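Local coordinates for Cwp19 (PDB 5OQ3), which is a cell-wall protein, here its TIM-barrel glycoside hydrolase domain, and may also have N-acetylmuramoyl-L-alanine amidase activity, at residues Asp285-Gln290 with Val318-Gly323; Ala277-Gly282 with Asn311-Thr316; Lys304-Trp309 with Thr348-Tyr353; Lys25-Ala30 with Gly65-Val70. One frame throughout, in Å; residues are numbered along the deposited sequence.

How the interactions relate
All four contacts belong to one eight-stranded parallel barrel and its jacket of helices. Interactions 1 and 4 join neighbouring strands, 286-287 with 319-324 and 27-32 with 68-74, through ladders of backbone hydrogen bonds. Interaction 1 is buried; interaction 4 is only partly buried, and amide, salt-bridge and water contacts join its ladder. Interaction 2, buried, and interaction 3, partly buried, share helix 302-313, which meets helix 275-280 through one and helix 343-350 with its following turn through the other; both are mainly apolar, with no hydrogen bond between their segments. Val313 and Trp309 pack this helix onto interaction 1, and a salt bridge from Arg351 to Glu26 ties interaction 3 to interaction 4.

Interaction 1: residues Asp285-Gln290 with Val318-Gly323; sequences DYVVPQ and VDLYIG
One face of the Tyr286 ring is met by Tyr321, whose CE2 stands 3.6 Å from Tyr286 CG; in the plane of the Tyr286 ring, at its edge, lies Val288 CG2. The two tyrosines meet obliquely, their planes inclined at 49°, and Val288 CG2 also borders the edge of the Tyr321 ring, 4.0 Å from its CD2. Tyr286 CG sits between its own N and carbonyl carbon (chi1 75°), which turns one face of the ring to Tyr321 CE2. Pro289 CD presses tightly on Leu320 CD1 at 3.5 Å. The backbones run parallel: Val287 N donates to Asp319 O at 2.8 Å, and Val287 O accepts from Tyr321 N at 3.0 Å, almost straight. Gly323 N closes on Pro289 O at 2.9 Å. Tyr286 OH bonds His120 and His188 inside the barrel. Strands 286-287 and 319-324 are adjacent staves linked by helix 302-313 in a beta-alpha-beta unit; its Trp309 covers Pro289 and Leu320, while strand 241-244 pairs with the other side of 285-290.

Interaction 2: residues Ala277-Gly282 with Asn311-Thr316; sequences AWIKQG and NEVKGT
Val313 O is gripped twice by Thr316, whose OG1 donates to it at 2.8 Å and whose N does so at 2.9 Å, closing a type II turn as helix 302-313 ends. This double hold positions the threonine methyl: with OG1 between the backbone N and the carbonyl carbon (chi1 76°), CG2 is directed at the other segment. There Ile279 CG2 lies 3.8 Å from Thr316 CG2, the two side chains meeting nearly at right angles, and 3.6 Å from Glu312 O. The other branch of Ile279 brings CD1 to within 4.1 Å of Val313 CG1. Two neighbouring helices of the TIM-barrel jacket, 275-280 and 302-313, thus meet near their C-terminal ends, the former finishing in a Schellman motif at Gly282. Lys280 bends at chi2 and chi3 to lay its tip across the methyl, with NZ 3.6 Å from Thr316 CG2. The Glu312 carboxylate forms a salt bridge with Arg276 of helix 275-280, joining the same two helices by charge, and Thr316 OG1 accepts from Val318 N.

Interaction 3: residues Lys304-Trp309 with Thr348-Tyr353; sequences KLVAWW and TLNRKY
Val306 points its two methyls at different partners. Val306 CG2 is directed at Leu349, 3.8 Å from its CD2, the two side chains running at a slant to each other. The leucine CG stands opposite its own backbone N (chi1 -178°), which extends CD2 toward helix 302-313. Val306 CG1 instead faces an amide, 3.5 Å from Asn350 OD1, and here the side chains meet at about a right angle. That oxygen has a firmer partner, the hydroxyl of Tyr302, and the amide nitrogen bonds Gln324, so the amide is held at both ends beside the valine. Tyr353 CE1 lies 4.1 Å from Val306 CG2, these side chains again crosswise. The ring approaches Ala307 obliquely: Tyr353 CE2 is 4.0 Å from Ala307 CB, and Tyr353 OH lies 3.7 Å from the same methyl. Tyr353 reaches there because a type I turn from Asn350, closed by Tyr353 N to Asn350 O at 3.0 Å, folds the chain back toward the helix. No hydrogen bond joins the two segments. The arrangement is side-by-side packing of successive helices in the outer layer of a TIM barrel, with the turn after helix 343-350 leading on to strand 356-361.

Interaction 4: residues Lys25-Ala30 with Gly65-Val70; sequences KEMRAA and GINTAV
The first two staves of the TIM barrel, strands 27-32 and 68-74, pair here in parallel as the outer parts of a beta-alpha-beta unit whose crossover is helix 47-63. Where strand 68-74 begins, the amide of Asn67 takes the place of a strand backbone: ND2 donates to Glu26 O at 2.9 Å, with the acceptor in the amide plane, and OD1 accepts from Arg28 N at 3.0 Å. Thr68 OG1 reaches that same OD1 from the opposite face of the amide, so bonds at both the oxygen and the nitrogen fix the rotation of the amide. Asn67 CG lies between its backbone N and carbonyl carbon (chi1 62°), which brings the amide alongside the backbone of 26-28. Backbone bonds then take over, from Asn67 N to Arg28 O at 2.8 Å, Ala30 N to Thr68 O at 3.0 Å and Val70 N to Ala30 O at 3.0 Å. Met27 bends its chain to set SD 3.3 Å from Thr68 OG1. The extended Arg28 grips Glu26 OE2 side-on, NE at 2.9 Å and NH2 beside it, while a water links its NH1 to Gly65 O. Arg351 gives that carboxylate oxygen a second cationic partner. Tyr381 of helix 371-381 touches Glu26 and Arg28, strand 356-361 bonds the other side of strand 27-32, and strand 118-123 lies beyond Thr68 and Val70.

Interaction 1: residues Asp285-Gln290 with Val318-Gly323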
loop_
_atom_site.group_PDB
_atom_site.type_symbol
_atom_site.label_atom_id
_atom_site.label_comp_id
_atom_site.label_asym_id
_atom_site.label_seq_id
_atom_site.Cartn_x
_atom_site.Cartn_y
_atom_site.Cartn_z
ATOM N N ASP A 285 4.234 7.796 -9.861
ATOM C CA ASP A 285 4.155 7.233 -11.212
ATOM C C ASP A 285 2.865 6.476 -11.493
ATOM O O ASP A 285 2.437 6.378 -12.644
ATOM C CB ASP A 285 5.319 6.282 -11.466
ATOM C CG ASP A 285 6.677 6.937 -11.439
ATOM O OD1 ASP A 285 6.839 7.958 -12.102
ATOM O OD2 ASP A 285 7.559 6.407 -10.739
ATOM N N TYR A 286 2.274 5.904 -10.436
ATOM C CA TYR A 286 1.023 5.148 -10.559
ATOM C C TYR A 286 0.193 5.305 -9.324
ATOM O O TYR A 286 0.705 5.581 -8.252
ATOM C CB TYR A 286 1.311 3.673 -10.910
ATOM C CG TYR A 286 1.838 2.730 -9.859
ATOM C CD1 TYR A 286 0.967 2.151 -8.937
ATOM C CD2 TYR A 286 3.167 2.368 -9.806
ATOM C CE1 TYR A 286 1.412 1.220 -8.023
ATOM C CE2 TYR A 286 3.609 1.397 -8.898
ATOM C CZ TYR A 286 2.712 0.836 -8.006
ATOM O OH TYR A 286 3.138 -0.143 -7.106
ATOM N N VAL A 287 -1.113 5.077 -9.485
ATOM C CA VAL A 287 -2.067 5.200 -8.394
ATOM C C VAL A 287 -3.039 4.033 -8.501
ATOM O O VAL A 287 -3.433 3.602 -9.606
ATOM C CB VAL A 287 -2.804 6.577 -8.484
ATOM C CG1 VAL A 287 -3.709 6.674 -9.730
ATOM C CG2 VAL A 287 -3.567 6.866 -7.206
ATOM N N VAL A 288 -3.394 3.501 -7.320
ATOM C CA VAL A 288 -4.236 2.300 -7.212
ATOM C C VAL A 288 -5.397 2.539 -6.251
ATOM O O VAL A 288 -5.385 2.053 -5.116
ATOM C CB VAL A 288 -3.430 1.040 -6.819
ATOM C CG1 VAL A 288 -4.283 -0.189 -7.002
ATOM C CG2 VAL A 288 -2.123 0.954 -7.565
ATOM N N PRO A 289 -6.431 3.300 -6.665
ATOM C CA PRO A 289 -7.544 3.479 -5.756
ATOM C C PRO A 289 -8.139 2.121 -5.392
ATOM O O PRO A 289 -8.330 1.248 -6.252
ATOM C CB PRO A 289 -8.525 4.348 -6.559
ATOM C CG PRO A 289 -8.108 4.160 -7.994
ATOM C CD PRO A 289 -6.656 3.878 -7.996
ATOM N N GLN A 290 -8.482 1.974 -4.097
ATOM C CA GLN A 290 -9.048 0.724 -3.599
ATOM C C GLN A 290 -10.564 0.774 -3.763
ATOM O O GLN A 290 -11.291 1.357 -2.951
ATOM C CB GLN A 290 -8.633 0.564 -2.126
ATOM C CG GLN A 290 -7.144 0.380 -2.016
ATOM C CD GLN A 290 -6.625 0.279 -0.577
ATOM O OE1 GLN A 290 -7.349 0.102 0.384
ATOM N NE2 GLN A 290 -5.323 0.366 -0.449
ATOM N N VAL A 318 0.328 9.687 -15.117
ATOM C CA VAL A 318 0.146 8.778 -13.974
ATOM C C VAL A 318 -0.668 7.559 -14.411
ATOM O O VAL A 318 -1.781 7.680 -14.933
ATOM C CB VAL A 318 -0.542 9.473 -12.782
ATOM C CG1 VAL A 318 -0.784 8.480 -11.632
ATOM C CG2 VAL A 318 0.275 10.654 -12.361
ATOM N N ASP A 319 -0.082 6.384 -14.216
ATOM C CA ASP A 319 -0.769 5.140 -14.524
ATOM C C ASP A 319 -1.802 4.792 -13.468
ATOM O O ASP A 319 -1.522 4.784 -12.260
ATOM C CB ASP A 319 0.254 3.998 -14.689
ATOM C CG ASP A 319 1.200 4.200 -15.823
ATOM O OD1 ASP A 319 0.827 4.732 -16.885
ATOM O OD2 ASP A 319 2.363 3.783 -15.632
ATOM N N LEU A 320 -2.998 4.494 -13.955
ATOM C CA LEU A 320 -4.112 4.109 -13.104
ATOM C C LEU A 320 -4.336 2.599 -13.120
ATOM O O LEU A 320 -4.620 2.015 -14.194
ATOM C CB LEU A 320 -5.380 4.831 -13.561
ATOM C CG LEU A 320 -6.695 4.427 -12.887
ATOM C CD1 LEU A 320 -6.686 4.673 -11.377
ATOM C CD2 LEU A 320 -7.835 5.208 -13.552
ATOM N N TYR A 321 -4.282 1.987 -11.928
ATOM C CA TYR A 321 -4.636 0.567 -11.775
ATOM C C TYR A 321 -5.782 0.531 -10.784
ATOM O O TYR A 321 -5.774 1.296 -9.844
ATOM C CB TYR A 321 -3.439 -0.280 -11.274
ATOM C CG TYR A 321 -2.128 -0.071 -11.993
ATOM C CD1 TYR A 321 -2.052 -0.101 -13.375
ATOM C CD2 TYR A 321 -0.975 0.170 -11.298
ATOM C CE1 TYR A 321 -0.849 0.082 -14.035
ATOM C CE2 TYR A 321 0.252 0.332 -11.954
ATOM C CZ TYR A 321 0.281 0.308 -13.300
ATOM O OH TYR A 321 1.492 0.483 -13.918
ATOM N N ILE A 322 -6.743 -0.379 -10.961
ATOM C CA ILE A 322 -7.833 -0.490 -10.028
ATOM C C ILE A 322 -7.543 -1.539 -8.977
ATOM O O ILE A 322 -7.161 -2.674 -9.300
ATOM C CB ILE A 322 -9.146 -0.838 -10.747
ATOM C CG1 ILE A 322 -9.437 0.172 -11.850
ATOM C CG2 ILE A 322 -10.283 -1.014 -9.746
ATOM C CD1 ILE A 322 -9.516 1.620 -11.420
ATOM N N GLY A 323 -7.687 -1.126 -7.698
ATOM C CA GLY A 323 -7.608 -2.086 -6.618
ATOM C C GLY A 323 -8.896 -2.878 -6.526
ATOM O O GLY A 323 -9.975 -2.320 -6.286
#

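Interaction 2: residues Ala277-Gly282 with Asn311-Thr316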
loop_
_atom_site.group_PDB
_atom_site.type_symbol
_atom_site.label_atom_id
_atom_site.label_comp_id
_atom_site.label_asym_id
_atom_site.label_seq_id
_atom_site.Cartn_x
_atom_site.Cartn_y
_atom_site.Cartn_z
ATOM N N ALA A 277 -4.054 15.985 -5.729
ATOM C CA ALA A 277 -2.813 16.753 -5.756
ATOM C C ALA A 277 -1.656 15.895 -6.186
ATOM O O ALA A 277 -0.751 16.365 -6.907
ATOM C CB ALA A 277 -2.559 17.345 -4.341
ATOM N N TRP A 278 -1.576 14.663 -5.727
ATOM C CA TRP A 278 -0.482 13.791 -6.086
ATOM C C TRP A 278 -0.444 13.616 -7.594
ATOM O O TRP A 278 0.624 13.596 -8.209
ATOM C CB TRP A 278 -0.614 12.421 -5.440
ATOM C CG TRP A 278 -0.822 12.382 -3.981
ATOM C CD1 TRP A 278 -0.588 13.356 -3.055
ATOM C CD2 TRP A 278 -1.289 11.244 -3.263
ATOM N NE1 TRP A 278 -0.942 12.929 -1.816
ATOM C CE2 TRP A 278 -1.351 11.613 -1.910
ATOM C CE3 TRP A 278 -1.664 9.934 -3.636
ATOM C CZ2 TRP A 278 -1.821 10.739 -0.933
ATOM C CZ3 TRP A 278 -2.106 9.085 -2.678
ATOM C CH2 TRP A 278 -2.154 9.455 -1.337
ATOM N N ILE A 279 -1.592 13.417 -8.185
ATOM C CA ILE A 279 -1.715 13.217 -9.620
ATOM C C ILE A 279 -1.365 14.483 -10.367
ATOM O O ILE A 279 -0.535 14.460 -11.296
ATOM C CB ILE A 279 -3.133 12.694 -9.979
ATOM C CG1 ILE A 279 -3.361 11.299 -9.409
ATOM C CG2 ILE A 279 -3.375 12.725 -11.490
ATOM C CD1 ILE A 279 -4.792 10.869 -9.386
ATOM N N LYS A 280 -1.921 15.601 -9.962
ATOM C CA LYS A 280 -1.727 16.830 -10.702
ATOM C C LYS A 280 -0.313 17.325 -10.639
ATOM O O LYS A 280 0.172 17.910 -11.590
ATOM C CB LYS A 280 -2.760 17.858 -10.256
ATOM C CG LYS A 280 -4.216 17.379 -10.513
ATOM C CD LYS A 280 -4.724 17.548 -11.934
ATOM C CE LYS A 280 -4.354 16.459 -12.917
ATOM N NZ LYS A 280 -4.351 17.046 -14.302
ATOM N N GLN A 281 0.357 17.126 -9.510
ATOM C CA GLN A 281 1.765 17.533 -9.329
ATOM C C GLN A 281 2.781 16.453 -9.745
ATOM O O GLN A 281 3.992 16.681 -9.710
ATOM C CB GLN A 281 2.018 17.957 -7.897
ATOM C CG GLN A 281 1.246 19.198 -7.518
ATOM C CD GLN A 281 1.444 19.573 -6.062
ATOM O OE1 GLN A 281 2.575 19.552 -5.552
ATOM N NE2 GLN A 281 0.328 19.901 -5.368
ATOM N N GLY A 282 2.303 15.282 -10.152
ATOM C CA GLY A 282 3.185 14.239 -10.613
ATOM C C GLY A 282 4.107 13.709 -9.527
ATOM O O GLY A 282 5.285 13.448 -9.732
ATOM N N ASN A 311 -11.130 9.634 -15.269
ATOM C CA ASN A 311 -11.093 11.052 -15.582
ATOM C C ASN A 311 -9.971 11.794 -14.816
ATOM O O ASN A 311 -9.303 12.693 -15.375
ATOM C CB ASN A 311 -12.464 11.700 -15.313
ATOM C CG ASN A 311 -12.478 13.157 -15.715
ATOM O OD1 ASN A 311 -12.422 13.473 -16.914
ATOM N ND2 ASN A 311 -12.503 14.050 -14.726
ATOM N N GLU A 312 -9.751 11.444 -13.566
ATOM C CA GLU A 312 -8.672 12.079 -12.765
ATOM C C GLU A 312 -7.301 11.997 -13.395
ATOM O O GLU A 312 -6.531 12.940 -13.255
ATOM C CB GLU A 312 -8.597 11.458 -11.362
ATOM C CG GLU A 312 -9.665 11.852 -10.386
ATOM C CD GLU A 312 -9.648 13.364 -10.123
ATOM O OE1 GLU A 312 -8.705 13.913 -9.474
ATOM O OE2 GLU A 312 -10.570 13.988 -10.596
ATOM N N VAL A 313 -6.966 10.873 -14.047
ATOM C CA VAL A 313 -5.638 10.738 -14.631
ATOM C C VAL A 313 -5.533 11.174 -16.084
ATOM O O VAL A 313 -4.422 11.232 -16.638
ATOM C CB VAL A 313 -5.072 9.317 -14.457
ATOM C CG1 VAL A 313 -5.037 8.933 -12.970
ATOM C CG2 VAL A 313 -5.896 8.304 -15.251
ATOM N N LYS A 314 -6.660 11.522 -16.690
ATOM C CA LYS A 314 -6.684 11.860 -18.091
ATOM C C LYS A 314 -5.775 13.056 -18.303
ATOM O O LYS A 314 -5.777 14.001 -17.540
ATOM C CB LYS A 314 -8.148 12.147 -18.523
ATOM C CG LYS A 314 -8.348 12.225 -20.013
ATOM C CD LYS A 314 -9.829 12.379 -20.356
ATOM C CE LYS A 314 -9.991 12.985 -21.745
ATOM N NZ LYS A 314 -11.420 13.034 -22.168
ATOM N N GLY A 315 -4.945 12.973 -19.333
ATOM C CA GLY A 315 -4.008 14.022 -19.653
ATOM C C GLY A 315 -2.769 14.085 -18.792
ATOM O O GLY A 315 -2.000 15.002 -18.915
ATOM N N THR A 316 -2.589 13.123 -17.884
ATOM C CA THR A 316 -1.366 13.059 -17.066
ATOM C C THR A 316 -0.593 11.815 -17.493
ATOM O O THR A 316 -1.090 10.978 -18.251
ATOM C CB THR A 316 -1.671 12.932 -15.536
ATOM O OG1 THR A 316 -2.095 11.593 -15.217
ATOM C CG2 THR A 316 -2.751 13.911 -15.075
#

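Interaction 3: residues Lys304-Trp309 with Thr348-Tyr353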
loop_
_atom_site.group_PDB
_atom_site.type_symbol
_atom_site.label_atom_id
_atom_site.label_comp_id
_atom_site.label_asym_id
_atom_site.label_seq_id
_atom_site.Cartn_x
_atom_site.Cartn_y
_atom_site.Cartn_z
ATOM N N LYS A 304 -19.382 3.966 -10.965
ATOM C CA LYS A 304 -19.196 5.422 -10.940
ATOM C C LYS A 304 -17.753 5.754 -10.622
ATOM O O LYS A 304 -17.155 6.670 -11.217
ATOM C CB LYS A 304 -20.123 6.074 -9.896
ATOM C CG LYS A 304 -21.592 5.960 -10.289
ATOM C CD LYS A 304 -22.485 6.748 -9.345
ATOM C CE LYS A 304 -23.915 6.754 -9.847
ATOM N NZ LYS A 304 -24.819 7.229 -8.778
ATOM N N LEU A 305 -17.164 4.985 -9.711
ATOM C CA LEU A 305 -15.807 5.272 -9.310
ATOM C C LEU A 305 -14.773 4.959 -10.378
ATOM O O LEU A 305 -13.789 5.713 -10.505
ATOM C CB LEU A 305 -15.513 4.585 -7.977
ATOM C CG LEU A 305 -16.147 5.325 -6.773
ATOM C CD1 LEU A 305 -16.272 4.400 -5.567
ATOM C CD2 LEU A 305 -15.361 6.608 -6.470
ATOM N N VAL A 306 -14.931 3.882 -11.142
ATOM C CA VAL A 306 -13.959 3.639 -12.214
ATOM C C VAL A 306 -13.949 4.822 -13.196
ATOM O O VAL A 306 -12.891 5.245 -13.634
ATOM C CB VAL A 306 -14.136 2.280 -12.932
ATOM C CG1 VAL A 306 -13.748 1.113 -12.053
ATOM C CG2 VAL A 306 -15.499 2.094 -13.527
ATOM N N ALA A 307 -15.114 5.342 -13.518
ATOM C CA ALA A 307 -15.220 6.503 -14.408
ATOM C C ALA A 307 -14.580 7.754 -13.834
ATOM O O ALA A 307 -13.873 8.497 -14.520
ATOM C CB ALA A 307 -16.660 6.759 -14.773
ATOM N N TRP A 308 -14.839 7.973 -12.555
ATOM C CA TRP A 308 -14.309 9.149 -11.878
ATOM C C TRP A 308 -12.776 9.123 -11.849
ATOM O O TRP A 308 -12.111 10.122 -12.173
ATOM C CB TRP A 308 -14.914 9.274 -10.450
ATOM C CG TRP A 308 -14.523 10.581 -9.814
ATOM C CD1 TRP A 308 -15.182 11.781 -9.951
ATOM C CD2 TRP A 308 -13.357 10.841 -8.969
ATOM N NE1 TRP A 308 -14.513 12.748 -9.244
ATOM C CE2 TRP A 308 -13.399 12.216 -8.638
ATOM C CE3 TRP A 308 -12.320 10.047 -8.479
ATOM C CZ2 TRP A 308 -12.443 12.818 -7.870
ATOM C CZ3 TRP A 308 -11.383 10.634 -7.699
ATOM C CH2 TRP A 308 -11.439 12.017 -7.399
ATOM N N TRP A 309 -12.209 7.984 -11.477
ATOM C CA TRP A 309 -10.761 7.844 -11.431
ATOM C C TRP A 309 -10.114 7.887 -12.803
ATOM O O TRP A 309 -9.033 8.492 -12.961
ATOM C CB TRP A 309 -10.391 6.576 -10.669
ATOM C CG TRP A 309 -10.549 6.717 -9.180
ATOM C CD1 TRP A 309 -11.496 6.165 -8.388
ATOM C CD2 TRP A 309 -9.701 7.471 -8.320
ATOM N NE1 TRP A 309 -11.299 6.558 -7.085
ATOM C CE2 TRP A 309 -10.192 7.352 -7.025
ATOM C CE3 TRP A 309 -8.537 8.201 -8.527
ATOM C CZ2 TRP A 309 -9.587 7.960 -5.927
ATOM C CZ3 TRP A 309 -7.925 8.836 -7.417
ATOM C CH2 TRP A 309 -8.453 8.688 -6.145
ATOM N N THR A 348 -14.051 -6.370 -17.029
ATOM C CA THR A 348 -14.599 -6.048 -18.348
ATOM C C THR A 348 -14.957 -4.549 -18.444
ATOM O O THR A 348 -14.657 -3.875 -19.434
ATOM C CB THR A 348 -15.797 -6.948 -18.654
ATOM O OG1 THR A 348 -15.386 -8.318 -18.653
ATOM C CG2 THR A 348 -16.425 -6.615 -20.011
ATOM N N LEU A 349 -15.556 -4.010 -17.389
ATOM C CA LEU A 349 -15.860 -2.592 -17.344
ATOM C C LEU A 349 -14.580 -1.766 -17.358
ATOM O O LEU A 349 -14.505 -0.766 -18.086
ATOM C CB LEU A 349 -16.717 -2.288 -16.129
ATOM C CG LEU A 349 -17.156 -0.824 -15.983
ATOM C CD1 LEU A 349 -17.998 -0.363 -17.185
ATOM C CD2 LEU A 349 -17.857 -0.597 -14.656
ATOM N N ASN A 350 -13.593 -2.142 -16.533
ATOM C CA ASN A 350 -12.353 -1.408 -16.500
ATOM C C ASN A 350 -11.794 -1.248 -17.891
ATOM O O ASN A 350 -11.223 -0.213 -18.229
ATOM C CB ASN A 350 -11.269 -2.146 -15.701
ATOM C CG ASN A 350 -11.574 -2.276 -14.226
ATOM O OD1 ASN A 350 -12.562 -1.714 -13.713
ATOM N ND2 ASN A 350 -10.757 -3.089 -13.548
ATOM N N ARG A 351 -11.855 -2.315 -18.669
ATOM C CA ARG A 351 -11.257 -2.345 -19.991
ATOM C C ARG A 351 -11.942 -1.442 -21.020
ATOM O O ARG A 351 -11.435 -1.252 -22.107
ATOM C CB ARG A 351 -11.136 -3.804 -20.450
ATOM C CG ARG A 351 -10.006 -4.540 -19.700
ATOM C CD ARG A 351 -10.097 -6.005 -19.829
ATOM N NE ARG A 351 -8.886 -6.680 -19.422
ATOM C CZ ARG A 351 -8.723 -7.987 -19.512
ATOM N NH1 ARG A 351 -9.734 -8.752 -19.950
ATOM N NH2 ARG A 351 -7.589 -8.530 -19.179
ATOM N N LYS A 352 -13.103 -0.899 -20.675
ATOM C CA LYS A 352 -13.744 0.122 -21.499
ATOM C C LYS A 352 -13.075 1.482 -21.389
ATOM O O LYS A 352 -13.377 2.379 -22.194
ATOM C CB LYS A 352 -15.224 0.237 -21.151
ATOM C CG LYS A 352 -16.036 -1.030 -21.431
ATOM C CD LYS A 352 -15.978 -1.449 -22.917
ATOM C CE LYS A 352 -17.041 -2.520 -23.201
ATOM N NZ LYS A 352 -17.014 -2.875 -24.667
ATOM N N TYR A 353 -12.186 1.655 -20.398
ATOM C CA TYR A 353 -11.543 2.953 -20.141
ATOM C C TYR A 353 -10.088 2.880 -20.501
ATOM O O TYR A 353 -9.300 2.172 -19.860
ATOM C CB TYR A 353 -11.702 3.331 -18.628
ATOM C CG TYR A 353 -13.138 3.572 -18.251
ATOM C CD1 TYR A 353 -13.940 2.532 -17.858
ATOM C CD2 TYR A 353 -13.710 4.847 -18.319
ATOM C CE1 TYR A 353 -15.268 2.729 -17.550
ATOM C CE2 TYR A 353 -15.046 5.065 -18.025
ATOM C CZ TYR A 353 -15.830 3.993 -17.631
ATOM O OH TYR A 353 -17.173 4.199 -17.333
#

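Interaction 4: residues Lys25-Ala30 with Gly65-Val70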
loop_
_atom_site.group_PDB
_atom_site.type_symbol
_atom_site.label_atom_id
_atom_site.label_comp_id
_atom_site.label_asym_id
_atom_site.label_seq_id
_atom_site.Cartn_x
_atom_site.Cartn_y
_atom_site.Cartn_z
ATOM N N LYS A 25 2.328 -3.597 -21.237
ATOM C CA LYS A 25 1.316 -4.667 -21.024
ATOM C C LYS A 25 0.440 -4.291 -19.862
ATOM O O LYS A 25 0.821 -3.481 -19.041
ATOM C CB LYS A 25 1.997 -5.996 -20.739
ATOM C CG LYS A 25 2.649 -6.107 -19.376
ATOM C CD LYS A 25 3.769 -7.120 -19.403
ATOM C CE LYS A 25 4.301 -7.335 -18.007
ATOM N NZ LYS A 25 5.629 -8.002 -18.070
ATOM N N GLU A 26 -0.724 -4.912 -19.785
ATOM C CA GLU A 26 -1.653 -4.610 -18.723
ATOM C C GLU A 26 -1.020 -5.032 -17.371
ATOM O O GLU A 26 -0.456 -6.118 -17.256
ATOM C CB GLU A 26 -2.944 -5.367 -18.987
ATOM C CG GLU A 26 -4.089 -5.029 -18.059
ATOM C CD GLU A 26 -5.349 -5.864 -18.274
ATOM O OE1 GLU A 26 -6.462 -5.308 -18.240
ATOM O OE2 GLU A 26 -5.249 -7.078 -18.466
ATOM N N MET A 27 -1.127 -4.179 -16.355
ATOM C CA MET A 27 -0.736 -4.540 -14.970
ATOM C C MET A 27 -1.681 -5.543 -14.377
ATOM O O MET A 27 -2.884 -5.333 -14.420
ATOM C CB MET A 27 -0.669 -3.256 -14.106
ATOM C CG MET A 27 -0.446 -3.482 -12.631
ATOM S SD MET A 27 1.128 -4.289 -12.268
ATOM C CE MET A 27 2.281 -3.011 -12.623
ATOM N N ARG A 28 -1.136 -6.643 -13.868
ATOM C CA ARG A 28 -1.941 -7.703 -13.281
ATOM C C ARG A 28 -1.255 -8.131 -11.976
ATOM O O ARG A 28 -0.495 -9.088 -11.971
ATOM C CB ARG A 28 -2.047 -8.887 -14.286
ATOM C CG ARG A 28 -2.715 -8.473 -15.581
ATOM C CD ARG A 28 -2.562 -9.508 -16.699
ATOM N NE ARG A 28 -3.231 -9.050 -17.924
ATOM C CZ ARG A 28 -3.287 -9.726 -19.072
ATOM N NH1 ARG A 28 -2.643 -10.879 -19.197
ATOM N NH2 ARG A 28 -3.991 -9.240 -20.082
ATOM N N ALA A 29 -1.488 -7.367 -10.905
ATOM C CA ALA A 29 -0.721 -7.534 -9.658
ATOM C C ALA A 29 -1.532 -8.166 -8.575
ATOM O O ALA A 29 -2.739 -8.073 -8.585
ATOM C CB ALA A 29 -0.219 -6.168 -9.197
ATOM N N ALA A 30 -0.846 -8.796 -7.649
ATOM C CA ALA A 30 -1.451 -9.238 -6.418
ATOM C C ALA A 30 -0.654 -8.677 -5.236
ATOM O O ALA A 30 0.570 -8.760 -5.226
ATOM C CB ALA A 30 -1.523 -10.743 -6.347
ATOM N N GLY A 65 -2.295 -15.653 -14.490
ATOM C CA GLY A 65 -1.970 -14.449 -15.247
ATOM C C GLY A 65 -1.388 -13.284 -14.447
ATOM O O GLY A 65 -1.134 -12.239 -14.993
ATOM N N ILE A 66 -1.181 -13.447 -13.153
ATOM C CA ILE A 66 -0.533 -12.393 -12.369
ATOM C C ILE A 66 0.903 -12.198 -12.843
ATOM O O ILE A 66 1.668 -13.153 -13.005
ATOM C CB ILE A 66 -0.604 -12.695 -10.865
ATOM C CG1 ILE A 66 -2.034 -12.791 -10.371
ATOM C CG2 ILE A 66 0.204 -11.697 -10.032
ATOM C CD1 ILE A 66 -2.820 -11.511 -10.500
ATOM N N ASN A 67 1.248 -10.932 -13.096
ATOM C CA ASN A 67 2.568 -10.562 -13.589
ATOM C C ASN A 67 3.396 -9.723 -12.658
ATOM O O ASN A 67 4.567 -9.443 -12.953
ATOM C CB ASN A 67 2.498 -9.933 -14.991
ATOM C CG ASN A 67 1.700 -8.624 -15.036
ATOM O OD1 ASN A 67 1.610 -7.888 -14.049
ATOM N ND2 ASN A 67 1.101 -8.335 -16.227
ATOM N N THR A 68 2.851 -9.399 -11.486
ATOM C CA THR A 68 3.504 -8.459 -10.544
ATOM C C THR A 68 3.141 -8.853 -9.127
ATOM O O THR A 68 1.939 -9.000 -8.840
ATOM C CB THR A 68 3.076 -6.994 -10.830
ATOM O OG1 THR A 68 3.421 -6.652 -12.178
ATOM C CG2 THR A 68 3.796 -6.015 -9.885
ATOM N N ALA A 69 4.144 -8.966 -8.257
ATOM C CA ALA A 69 3.927 -9.259 -6.842
ATOM C C ALA A 69 4.227 -7.974 -6.089
ATOM O O ALA A 69 5.294 -7.397 -6.246
ATOM C CB ALA A 69 4.872 -10.365 -6.381
ATOM N N VAL A 70 3.328 -7.550 -5.255
ATOM C CA VAL A 70 3.463 -6.318 -4.433
ATOM C C VAL A 70 3.571 -6.799 -2.987
ATOM O O VAL A 70 2.560 -7.208 -2.367
ATOM C CB VAL A 70 2.279 -5.361 -4.625
ATOM C CG1 VAL A 70 2.515 -4.086 -3.809
ATOM C CG2 VAL A 70 2.107 -4.986 -6.102
HETATM O O HOH W 1 6.158 -9.185 -15.765
HETATM O O HOH W 2 -0.576 -12.137 -17.654
#